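Local structure of maltose/maltodextrin-binding protein (Thermus thermophilus, 2GH9) at residues A50-H64 with L266-N279. The protein binds maltotriose and probably serves as the periplasmic receptor that delivers maltodextrins to a membrane transporter. Numbering follows the deposited sequence.
Sequences APQGQAADLVVTVPH and LGVQGVVVNAYSKN
Leu-58 and Val-59, then Val-62 and Pro-63, pair antiparallel with residues of 269-273, the chain turning a corner at Val-60; this joins strands 58-63 and 265-273 in the sheet of a periplasmic binding protein lobe that reaches the bound maltotriose. The pairs Val-59/Val-272 and Val-62/Gly-270 each exchange two backbone hydrogen bonds, and between them the register slips by one residue, a beta bulge that contains the cis peptide between Val-60 and Thr-61. Val-272 spans this step: its CG2 lies 3.8 Å from Val-59 CB and its CG1 3.7 Å from Val-62 CG2. At the sugar end Gln-269, bent at chi2 (-84°), brings OE1 to 2.6 Å from the donating Thr-61 OG1, while its NE2 bonds Glu-113. His-64 ND1 accepts a hydrogen bond from Val-268 N (2.9 Å) nearly in the ring plane, and NE2 bonds Met-335 O. At the far end Asn-274 ND2 donates to Ala-56 O (3.0 Å), above the carbonyl plane, while OD1 closes an Asx turn on Tyr-276 N. Pro-51 CA sits 3.7 Å from the centroid of the Tyr-276 ring, a CH-pi contact. Ser-277 OG donates to Asp-57 OD1 and accepts a bond from Asn-279 N. Gln-269, which with Pro-63 touches glucose, is thus held at both the oxygen and the nitrogen of its amide, which should limit its rotation in the pocket.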
loop_
_atom_site.group_PDB
_atom_site.type_symbol
_atom_site.label_atom_id
_atom_site.label_comp_id
_atom_site.label_asym_id
_atom_site.label_seq_id
_atom_site.Cartn_x
_atom_site.Cartn_y
_atom_site.Cartn_z
ATOM N N ALA A 50 -2.508 16.639 -15.899
ATOM C CA ALA A 50 -2.232 17.827 -15.103
ATOM C C ALA A 50 -1.775 19.006 -15.973
ATOM O O ALA A 50 -2.354 20.095 -15.897
ATOM C CB ALA A 50 -1.211 17.526 -13.995
ATOM N N PRO A 51 -0.746 18.790 -16.808
ATOM C CA PRO A 51 -0.219 19.887 -17.623
ATOM C C PRO A 51 -1.138 20.344 -18.744
ATOM O O PRO A 51 -0.873 21.370 -19.345
ATOM C CB PRO A 51 1.091 19.318 -18.195
ATOM C CG PRO A 51 1.304 18.014 -17.521
ATOM C CD PRO A 51 -0.007 17.540 -17.028
ATOM N N GLN A 52 -2.200 19.586 -19.019
ATOM C CA GLN A 52 -3.215 19.958 -20.007
ATOM C C GLN A 52 -4.448 20.647 -19.412
ATOM O O GLN A 52 -5.384 20.928 -20.130
ATOM C CB GLN A 52 -3.648 18.714 -20.781
ATOM C CG GLN A 52 -2.561 18.197 -21.713
ATOM C CD GLN A 52 -2.933 16.903 -22.394
ATOM O OE1 GLN A 52 -3.352 16.892 -23.569
ATOM N NE2 GLN A 52 -2.793 15.795 -21.671
ATOM N N GLY A 53 -4.449 20.929 -18.110
ATOM C CA GLY A 53 -5.626 21.490 -17.439
ATOM C C GLY A 53 -6.758 20.502 -17.164
ATOM O O GLY A 53 -7.890 20.917 -16.856
ATOM N N GLN A 54 -6.459 19.204 -17.250
ATOM C CA GLN A 54 -7.482 18.141 -17.247
ATOM C C GLN A 54 -7.527 17.291 -15.958
ATOM O O GLN A 54 -8.370 16.368 -15.863
ATOM C CB GLN A 54 -7.261 17.180 -18.415
ATOM C CG GLN A 54 -7.415 17.742 -19.827
ATOM C CD GLN A 54 -6.786 16.818 -20.854
ATOM O OE1 GLN A 54 -5.912 16.030 -20.520
ATOM N NE2 GLN A 54 -7.225 16.900 -22.099
ATOM N N ALA A 55 -6.642 17.563 -14.991
ATOM C CA ALA A 55 -6.631 16.807 -13.717
ATOM C C ALA A 55 -7.266 17.587 -12.549
ATOM O O ALA A 55 -7.425 18.815 -12.607
ATOM C CB ALA A 55 -5.215 16.361 -13.356
ATOM N N ALA A 56 -7.623 16.853 -11.492
ATOM C CA ALA A 56 -8.189 17.437 -10.277
ATOM C C ALA A 56 -7.220 18.361 -9.556
ATOM O O ALA A 56 -6.004 18.293 -9.755
ATOM C CB ALA A 56 -8.640 16.325 -9.300
ATOM N N ASP A 57 -7.777 19.205 -8.692
ATOM C CA ASP A 57 -6.998 20.166 -7.921
ATOM C C ASP A 57 -6.164 19.490 -6.852
ATOM O O ASP A 57 -5.138 20.016 -6.461
ATOM C CB ASP A 57 -7.936 21.204 -7.288
ATOM C CG ASP A 57 -8.609 22.070 -8.338
ATOM O OD1 ASP A 57 -7.892 22.863 -8.964
ATOM O OD2 ASP A 57 -9.816 21.925 -8.579
ATOM N N LEU A 58 -6.624 18.341 -6.361
ATOM C CA LEU A 58 -5.840 17.548 -5.426
ATOM C C LEU A 58 -6.161 16.055 -5.528
ATOM O O LEU A 58 -7.160 15.652 -6.129
ATOM C CB LEU A 58 -5.966 18.058 -3.969
ATOM C CG LEU A 58 -7.272 18.286 -3.213
ATOM C CD1 LEU A 58 -7.003 18.490 -1.725
ATOM C CD2 LEU A 58 -8.008 19.477 -3.781
ATOM N N VAL A 59 -5.249 15.235 -5.003
ATOM C CA VAL A 59 -5.480 13.786 -4.922
ATOM C C VAL A 59 -5.383 13.443 -3.460
ATOM O O VAL A 59 -4.376 13.746 -2.820
ATOM C CB VAL A 59 -4.467 12.936 -5.717
ATOM C CG1 VAL A 59 -4.917 11.447 -5.734
ATOM C CG2 VAL A 59 -4.322 13.430 -7.136
ATOM N N VAL A 60 -6.472 12.892 -2.932
ATOM C CA VAL A 60 -6.561 12.369 -1.571
ATOM C C VAL A 60 -6.862 10.862 -1.667
ATOM O O VAL A 60 -8.023 10.480 -1.870
ATOM C CB VAL A 60 -7.690 13.055 -0.816
ATOM C CG1 VAL A 60 -7.784 12.512 0.604
ATOM C CG2 VAL A 60 -7.494 14.591 -0.808
ATOM N N THR A 61 -5.880 9.970 -1.537
ATOM C CA THR A 61 -4.457 10.220 -1.359
ATOM C C THR A 61 -3.678 9.445 -2.429
ATOM O O THR A 61 -4.233 8.578 -3.122
ATOM C CB THR A 61 -3.987 9.711 0.020
ATOM O OG1 THR A 61 -4.562 8.410 0.275
ATOM C CG2 THR A 61 -4.398 10.717 1.140
ATOM N N VAL A 62 -2.392 9.744 -2.552
ATOM C CA VAL A 62 -1.494 8.940 -3.369
ATOM C C VAL A 62 -0.498 8.201 -2.484
ATOM O O VAL A 62 -0.102 8.711 -1.442
ATOM C CB VAL A 62 -0.678 9.810 -4.398
ATOM C CG1 VAL A 62 -1.622 10.550 -5.374
ATOM C CG2 VAL A 62 0.331 10.791 -3.663
ATOM N N PRO A 63 -0.051 7.005 -2.923
ATOM C CA PRO A 63 1.023 6.310 -2.224
ATOM C C PRO A 63 2.339 6.977 -2.572
ATOM O O PRO A 63 2.508 7.495 -3.678
ATOM C CB PRO A 63 0.967 4.886 -2.805
ATOM C CG PRO A 63 0.468 5.103 -4.187
ATOM C CD PRO A 63 -0.495 6.265 -4.111
ATOM N N HIS A 64 3.257 6.979 -1.630
ATOM C CA HIS A 64 4.525 7.682 -1.805
ATOM C C HIS A 64 5.451 7.168 -2.895
ATOM O O HIS A 64 6.338 7.898 -3.329
ATOM C CB HIS A 64 5.268 7.755 -0.489
ATOM C CG HIS A 64 5.997 6.500 -0.109
ATOM N ND1 HIS A 64 5.462 5.557 0.742
ATOM C CD2 HIS A 64 7.251 6.071 -0.410
ATOM C CE1 HIS A 64 6.355 4.599 0.945
ATOM N NE2 HIS A 64 7.445 4.880 0.248
ATOM N N LEU A 266 6.247 -0.770 3.583
ATOM C CA LEU A 266 5.542 0.297 4.265
ATOM C C LEU A 266 5.197 1.305 3.189
ATOM O O LEU A 266 6.017 1.616 2.311
ATOM C CB LEU A 266 6.391 0.912 5.389
ATOM C CG LEU A 266 6.925 -0.120 6.396
ATOM C CD1 LEU A 266 7.946 0.474 7.363
ATOM C CD2 LEU A 266 5.791 -0.786 7.178
ATOM N N GLY A 267 3.950 1.730 3.198
ATOM C CA GLY A 267 3.465 2.698 2.247
ATOM C C GLY A 267 2.992 3.883 3.039
ATOM O O GLY A 267 2.408 3.717 4.096
ATOM N N VAL A 268 3.245 5.075 2.519
ATOM C CA VAL A 268 2.699 6.288 3.089
ATOM C C VAL A 268 1.752 6.899 2.079
ATOM O O VAL A 268 2.130 7.136 0.919
ATOM C CB VAL A 268 3.799 7.295 3.488
ATOM C CG1 VAL A 268 3.177 8.503 4.121
ATOM C CG2 VAL A 268 4.800 6.644 4.421
ATOM N N GLN A 269 0.515 7.123 2.517
ATOM C CA GLN A 269 -0.464 7.831 1.722
ATOM C C GLN A 269 -0.428 9.314 2.097
ATOM O O GLN A 269 -0.440 9.654 3.271
ATOM C CB GLN A 269 -1.857 7.267 1.963
ATOM C CG GLN A 269 -2.042 5.816 1.526
ATOM C CD GLN A 269 -2.366 5.645 0.051
ATOM O OE1 GLN A 269 -2.930 6.529 -0.589
ATOM N NE2 GLN A 269 -2.013 4.486 -0.491
ATOM N N GLY A 270 -0.413 10.179 1.089
ATOM C CA GLY A 270 -0.399 11.621 1.325
ATOM C C GLY A 270 -1.241 12.394 0.350
ATOM O O GLY A 270 -1.578 11.910 -0.763
ATOM N N VAL A 271 -1.608 13.605 0.766
ATOM C CA VAL A 271 -2.361 14.492 -0.087
ATOM C C VAL A 271 -1.383 15.288 -0.958
ATOM O O VAL A 271 -0.383 15.839 -0.452
ATOM C CB VAL A 271 -3.257 15.472 0.718
ATOM C CG1 VAL A 271 -4.036 16.358 -0.239
ATOM C CG2 VAL A 271 -4.223 14.704 1.704
ATOM N N VAL A 272 -1.665 15.348 -2.255
ATOM C CA VAL A 272 -0.861 16.148 -3.184
ATOM C C VAL A 272 -1.741 17.170 -3.876
ATOM O O VAL A 272 -2.924 16.934 -4.147
ATOM C CB VAL A 272 -0.091 15.295 -4.238
ATOM C CG1 VAL A 272 0.968 14.405 -3.540
ATOM C CG2 VAL A 272 -1.074 14.468 -5.081
ATOM N N VAL A 273 -1.159 18.331 -4.134
ATOM C CA VAL A 273 -1.859 19.389 -4.815
ATOM C C VAL A 273 -1.313 19.470 -6.241
ATOM O O VAL A 273 -0.125 19.311 -6.458
ATOM C CB VAL A 273 -1.746 20.726 -4.008
ATOM C CG1 VAL A 273 -2.285 21.918 -4.826
ATOM C CG2 VAL A 273 -2.519 20.601 -2.708
ATOM N N ASN A 274 -2.212 19.661 -7.197
ATOM C CA ASN A 274 -1.879 19.825 -8.604
ATOM C C ASN A 274 -1.149 21.154 -8.832
ATOM O O ASN A 274 -1.705 22.231 -8.556
ATOM C CB ASN A 274 -3.174 19.791 -9.416
ATOM C CG ASN A 274 -2.952 19.751 -10.911
ATOM O OD1 ASN A 274 -1.850 19.967 -11.393
ATOM N ND2 ASN A 274 -4.008 19.439 -11.654
ATOM N N ALA A 275 0.082 21.079 -9.343
ATOM C CA ALA A 275 0.878 22.276 -9.643
ATOM C C ALA A 275 0.186 23.197 -10.665
ATOM O O ALA A 275 0.492 24.388 -10.745
ATOM C CB ALA A 275 2.261 21.874 -10.143
ATOM N N TYR A 276 -0.760 22.644 -11.420
ATOM C CA TYR A 276 -1.528 23.388 -12.418
ATOM C C TYR A 276 -2.929 23.759 -11.949
ATOM O O TYR A 276 -3.781 24.161 -12.760
ATOM C CB TYR A 276 -1.630 22.554 -13.690
ATOM C CG TYR A 276 -0.307 22.360 -14.352
ATOM C CD1 TYR A 276 0.166 23.281 -15.270
ATOM C CD2 TYR A 276 0.488 21.270 -14.044
ATOM C CE1 TYR A 276 1.400 23.115 -15.879
ATOM C CE2 TYR A 276 1.706 21.085 -14.641
ATOM C CZ TYR A 276 2.168 22.016 -15.569
ATOM O OH TYR A 276 3.399 21.829 -16.169
ATOM N N SER A 277 -3.187 23.636 -10.652
ATOM C CA SER A 277 -4.477 24.049 -10.125
ATOM C C SER A 277 -4.714 25.532 -10.385
ATOM O O SER A 277 -3.894 26.354 -10.023
ATOM C CB SER A 277 -4.563 23.797 -8.626
ATOM O OG SER A 277 -5.842 24.163 -8.148
ATOM N N LYS A 278 -5.860 25.858 -10.979
ATOM C CA LYS A 278 -6.340 27.248 -11.022
ATOM C C LYS A 278 -6.958 27.774 -9.706
ATOM O O LYS A 278 -7.566 28.855 -9.714
ATOM C CB LYS A 278 -7.353 27.427 -12.156
ATOM C CG LYS A 278 -6.828 27.020 -13.525
ATOM C CD LYS A 278 -5.419 27.579 -13.771
ATOM C CE LYS A 278 -4.941 27.359 -15.201
ATOM N NZ LYS A 278 -3.533 27.819 -15.325
ATOM N N ASN A 279 -6.798 27.023 -8.611
ATOM C CA ASN A 279 -7.316 27.404 -7.294
ATOM C C ASN A 279 -6.440 26.817 -6.172
ATOM O O ASN A 279 -6.959 26.206 -5.228
ATOM C CB ASN A 279 -8.783 26.932 -7.135
ATOM C CG ASN A 279 -9.795 27.851 -7.832
ATOM O OD1 ASN A 279 -9.686 29.078 -7.774
ATOM N ND2 ASN A 279 -10.802 27.251 -8.470
HETATM O O HOH W 1 -4.732 20.250 -14.624
#